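Long-range contact in protein synthesis inhibitor I (Hordeum vulgare, PDB 4FBC), which belongs to the ribosome-inactivating protein family and, as its name says, inhibits protein synthesis: residues A7-V21 with P60-P73. The protein carries 3 engineered substitutions. Residues are numbered along the deposited sequence; the frame is centred on the assembly and turned at random.
Sequences AKNVDKPLFTATFNV and PPSRWFHVVLKASP
W64 and H66, the residues most covered in this contact, pack against residues 7-13 and illustrate how side-chain and isolated backbone bonds together carry a strand pairing past its ladder. Residues 16-20 form the outer strand of the mixed sheet of the ribosome-inactivating protein fold and run parallel to inner strand 64-70, their axes 14° apart. The ladder zigzags from H66 N on F15 O to V21 N on K70 O. Ahead of it, a type I turn from N9 to K12 lies against both rings. H66 NE2 donates to V10 O at 2.8 Å, the acceptor lying 15° out of the imidazole plane, while P13 CG sits over the ring centre, 3.8 Å from the centroid. D11 OD1 approaches the ring edge, and a water meets both H66 ND1 and, at longer range, T16 OG1. W64 CG lies beside the backbone N (chi1 -64°), which sets the indole against V10 and A7: V10 CG2 covers one face 3.8 Å from the five-membered ring centroid, and A7 CB touches W64 CZ2 at 3.5 Å. The W64 side chain is about 8 Å from the bound AMP, near its pocket without lining it. Beyond the turn, the near-parallel F15 and F65 rings, centroids 4.8 Å apart, barely overlap, with F65 CB over the F15 ring. P61 O is gripped from opposite faces of its carbonyl plane, by K8 N at 3.1 Å and W64 NE1 at 3.0 Å.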
# COMPACT_ATOMS: atom_id res chain seq x y z
N ALA A 7 17.22 -7.13 -3.71
CA ALA A 7 16.75 -5.79 -4.06
C ALA A 7 17.87 -4.76 -3.96
O ALA A 7 18.84 -4.96 -3.22
CB ALA A 7 15.60 -5.39 -3.15
N LYS A 8 17.71 -3.66 -4.69
CA LYS A 8 18.65 -2.53 -4.64
C LYS A 8 17.96 -1.27 -4.14
O LYS A 8 16.75 -1.13 -4.30
CB LYS A 8 19.22 -2.25 -6.03
CG LYS A 8 19.96 -3.41 -6.66
CD LYS A 8 20.55 -3.02 -8.01
CE LYS A 8 21.21 -4.23 -8.68
NZ LYS A 8 21.81 -3.87 -10.00
N ASN A 9 18.73 -0.36 -3.54
CA ASN A 9 18.22 0.95 -3.12
C ASN A 9 17.16 0.92 -2.01
O ASN A 9 16.40 1.88 -1.87
CB ASN A 9 17.67 1.73 -4.32
CG ASN A 9 18.67 1.83 -5.45
OD1 ASN A 9 19.85 2.12 -5.23
ND2 ASN A 9 18.22 1.59 -6.68
N VAL A 10 17.12 -0.15 -1.23
CA VAL A 10 16.15 -0.24 -0.13
C VAL A 10 16.34 0.90 0.88
O VAL A 10 15.36 1.42 1.43
CB VAL A 10 16.22 -1.61 0.57
CG1 VAL A 10 15.33 -1.63 1.79
CG2 VAL A 10 15.82 -2.71 -0.40
N ASP A 11 17.59 1.31 1.09
CA ASP A 11 17.87 2.44 1.98
C ASP A 11 18.24 3.70 1.20
O ASP A 11 18.88 4.61 1.74
CB ASP A 11 18.97 2.08 2.99
CG ASP A 11 18.73 2.68 4.37
OD1 ASP A 11 17.57 3.05 4.68
OD2 ASP A 11 19.69 2.79 5.15
N LYS A 12 17.82 3.76 -0.06
CA LYS A 12 17.89 4.99 -0.85
C LYS A 12 16.51 5.31 -1.39
O LYS A 12 16.27 5.25 -2.59
CB LYS A 12 18.89 4.86 -1.99
CG LYS A 12 20.32 4.69 -1.53
CD LYS A 12 21.23 4.31 -2.69
CE LYS A 12 22.67 4.29 -2.23
NZ LYS A 12 22.76 3.78 -0.83
N PRO A 13 15.59 5.66 -0.49
CA PRO A 13 14.19 5.85 -0.89
C PRO A 13 14.02 7.01 -1.87
O PRO A 13 14.73 8.01 -1.76
CB PRO A 13 13.49 6.19 0.44
CG PRO A 13 14.58 6.80 1.29
CD PRO A 13 15.82 6.03 0.92
N LEU A 14 13.09 6.87 -2.81
CA LEU A 14 12.78 7.96 -3.74
C LEU A 14 12.14 9.15 -3.01
O LEU A 14 12.28 10.30 -3.43
CB LEU A 14 11.86 7.45 -4.85
CG LEU A 14 12.56 6.48 -5.81
CD1 LEU A 14 11.55 5.69 -6.62
CD2 LEU A 14 13.51 7.25 -6.72
N PHE A 15 11.43 8.85 -1.92
CA PHE A 15 10.87 9.85 -1.03
C PHE A 15 10.52 9.21 0.31
O PHE A 15 10.50 7.98 0.44
CB PHE A 15 9.62 10.52 -1.63
CG PHE A 15 8.46 9.58 -1.85
CD1 PHE A 15 8.38 8.83 -3.01
CD2 PHE A 15 7.46 9.45 -0.89
CE1 PHE A 15 7.33 7.95 -3.22
CE2 PHE A 15 6.39 8.57 -1.10
CZ PHE A 15 6.32 7.83 -2.26
N THR A 16 10.26 10.05 1.30
CA THR A 16 9.80 9.56 2.59
C THR A 16 8.50 10.27 2.96
O THR A 16 8.42 11.50 2.88
CB THR A 16 10.85 9.77 3.70
OG1 THR A 16 12.01 8.98 3.41
CG2 THR A 16 10.29 9.34 5.05
N ALA A 17 7.49 9.50 3.32
CA ALA A 17 6.24 10.06 3.83
C ALA A 17 6.18 9.81 5.33
O ALA A 17 6.47 8.70 5.79
CB ALA A 17 5.02 9.43 3.14
N THR A 18 5.81 10.82 6.10
CA THR A 18 5.83 10.70 7.55
C THR A 18 4.44 10.99 8.12
O THR A 18 3.76 11.91 7.67
CB THR A 18 6.88 11.64 8.18
OG1 THR A 18 8.19 11.26 7.74
CG2 THR A 18 6.84 11.58 9.70
N PHE A 19 4.02 10.17 9.08
CA PHE A 19 2.76 10.41 9.78
C PHE A 19 2.93 10.25 11.28
O PHE A 19 3.49 9.26 11.76
CB PHE A 19 1.66 9.49 9.25
CG PHE A 19 0.32 9.70 9.91
CD1 PHE A 19 -0.36 10.91 9.77
CD2 PHE A 19 -0.27 8.70 10.67
CE1 PHE A 19 -1.59 11.12 10.37
CE2 PHE A 19 -1.51 8.88 11.28
CZ PHE A 19 -2.17 10.10 11.13
N ASN A 20 2.44 11.23 12.03
CA ASN A 20 2.35 11.15 13.48
C ASN A 20 1.03 10.47 13.84
O ASN A 20 -0.04 10.96 13.48
CB ASN A 20 2.46 12.58 14.04
CG ASN A 20 1.92 12.71 15.45
OD1 ASN A 20 1.81 11.75 16.21
ND2 ASN A 20 1.57 13.94 15.82
N VAL A 21 1.10 9.35 14.56
CA VAL A 21 -0.09 8.54 14.81
C VAL A 21 -1.14 9.23 15.68
O VAL A 21 -2.28 8.76 15.76
CB VAL A 21 0.24 7.14 15.41
CG1 VAL A 21 1.30 6.44 14.57
CG2 VAL A 21 0.70 7.24 16.85
N PRO A 60 16.14 -6.74 -10.34
CA PRO A 60 15.42 -6.96 -9.08
C PRO A 60 14.78 -5.65 -8.63
O PRO A 60 15.15 -4.61 -9.18
CB PRO A 60 16.54 -7.36 -8.10
CG PRO A 60 17.65 -7.84 -8.97
CD PRO A 60 17.58 -7.02 -10.22
N PRO A 61 13.85 -5.68 -7.66
CA PRO A 61 13.19 -4.43 -7.26
C PRO A 61 14.19 -3.36 -6.82
O PRO A 61 14.86 -3.54 -5.81
CB PRO A 61 12.32 -4.86 -6.07
CG PRO A 61 12.06 -6.33 -6.30
CD PRO A 61 13.31 -6.86 -6.95
N SER A 62 14.28 -2.27 -7.58
CA SER A 62 15.27 -1.23 -7.29
C SER A 62 14.67 0.16 -7.05
O SER A 62 15.40 1.15 -6.95
CB SER A 62 16.31 -1.15 -8.42
OG SER A 62 15.82 -0.43 -9.53
N ARG A 63 13.34 0.23 -6.96
CA ARG A 63 12.65 1.50 -6.69
C ARG A 63 11.84 1.37 -5.40
O ARG A 63 10.90 0.58 -5.33
CB ARG A 63 11.74 1.88 -7.87
CG ARG A 63 12.49 2.17 -9.16
CD ARG A 63 11.56 2.63 -10.27
NE ARG A 63 10.91 3.90 -9.93
CZ ARG A 63 9.64 4.02 -9.57
NH1 ARG A 63 8.87 2.94 -9.53
NH2 ARG A 63 9.14 5.21 -9.25
N TRP A 64 12.22 2.15 -4.38
CA TRP A 64 11.65 2.04 -3.03
C TRP A 64 11.27 3.40 -2.47
O TRP A 64 11.83 4.42 -2.89
CB TRP A 64 12.67 1.40 -2.09
CG TRP A 64 13.02 -0.02 -2.48
CD1 TRP A 64 13.92 -0.42 -3.42
CD2 TRP A 64 12.44 -1.22 -1.94
NE1 TRP A 64 13.94 -1.79 -3.50
CE2 TRP A 64 13.05 -2.30 -2.59
CE3 TRP A 64 11.48 -1.47 -0.96
CZ2 TRP A 64 12.71 -3.63 -2.31
CZ3 TRP A 64 11.15 -2.79 -0.68
CH2 TRP A 64 11.77 -3.85 -1.35
N PHE A 65 10.30 3.43 -1.56
CA PHE A 65 10.09 4.61 -0.72
C PHE A 65 10.00 4.20 0.74
O PHE A 65 9.84 3.01 1.04
CB PHE A 65 8.87 5.46 -1.17
CG PHE A 65 7.52 4.81 -0.94
CD1 PHE A 65 7.03 3.87 -1.84
CD2 PHE A 65 6.72 5.21 0.12
CE1 PHE A 65 5.77 3.29 -1.66
CE2 PHE A 65 5.45 4.63 0.32
CZ PHE A 65 4.98 3.67 -0.58
N HIS A 66 10.14 5.17 1.64
CA HIS A 66 9.96 4.93 3.07
C HIS A 66 8.71 5.59 3.60
O HIS A 66 8.31 6.67 3.15
CB HIS A 66 11.17 5.43 3.86
CG HIS A 66 12.39 4.59 3.69
ND1 HIS A 66 13.58 4.88 4.34
CD2 HIS A 66 12.62 3.48 2.95
CE1 HIS A 66 14.48 3.97 3.99
NE2 HIS A 66 13.93 3.12 3.15
N VAL A 67 8.08 4.92 4.56
CA VAL A 67 7.05 5.54 5.38
C VAL A 67 7.56 5.54 6.81
O VAL A 67 8.02 4.51 7.32
CB VAL A 67 5.71 4.79 5.27
CG1 VAL A 67 4.76 5.22 6.39
CG2 VAL A 67 5.09 5.05 3.91
N VAL A 68 7.51 6.70 7.44
CA VAL A 68 7.90 6.80 8.85
C VAL A 68 6.68 7.08 9.71
O VAL A 68 5.97 8.06 9.49
CB VAL A 68 8.96 7.89 9.06
CG1 VAL A 68 9.23 8.07 10.54
CG2 VAL A 68 10.24 7.52 8.32
N LEU A 69 6.44 6.20 10.68
CA LEU A 69 5.29 6.31 11.56
C LEU A 69 5.79 6.64 12.97
O LEU A 69 6.52 5.87 13.57
CB LEU A 69 4.49 5.00 11.57
CG LEU A 69 3.90 4.58 10.23
CD1 LEU A 69 3.20 3.23 10.33
CD2 LEU A 69 2.95 5.65 9.69
N LYS A 70 5.37 7.80 13.48
CA LYS A 70 5.88 8.30 14.75
C LYS A 70 4.81 8.25 15.85
O LYS A 70 3.66 8.60 15.62
CB LYS A 70 6.37 9.74 14.57
CG LYS A 70 7.48 9.87 13.54
CD LYS A 70 7.77 11.32 13.15
CE LYS A 70 8.15 12.15 14.36
NZ LYS A 70 8.76 13.45 13.96
N ALA A 71 5.21 7.82 17.05
CA ALA A 71 4.29 7.80 18.19
C ALA A 71 3.87 9.21 18.58
O ALA A 71 2.82 9.41 19.19
CB ALA A 71 4.92 7.09 19.37
N SER A 72 4.71 10.19 18.22
CA SER A 72 4.52 11.58 18.59
C SER A 72 5.43 12.47 17.73
O SER A 72 6.37 11.96 17.12
CB SER A 72 4.84 11.79 20.07
OG SER A 72 6.20 12.13 20.25
N PRO A 73 5.16 13.79 17.67
CA PRO A 73 5.97 14.69 16.84
C PRO A 73 7.47 14.74 17.18
O PRO A 73 8.26 15.17 16.34
CB PRO A 73 5.33 16.07 17.11
CG PRO A 73 3.91 15.75 17.42
CD PRO A 73 3.95 14.46 18.19
O HOH W 1 14.78 3.47 -4.43
O HOH W 2 13.70 7.28 5.61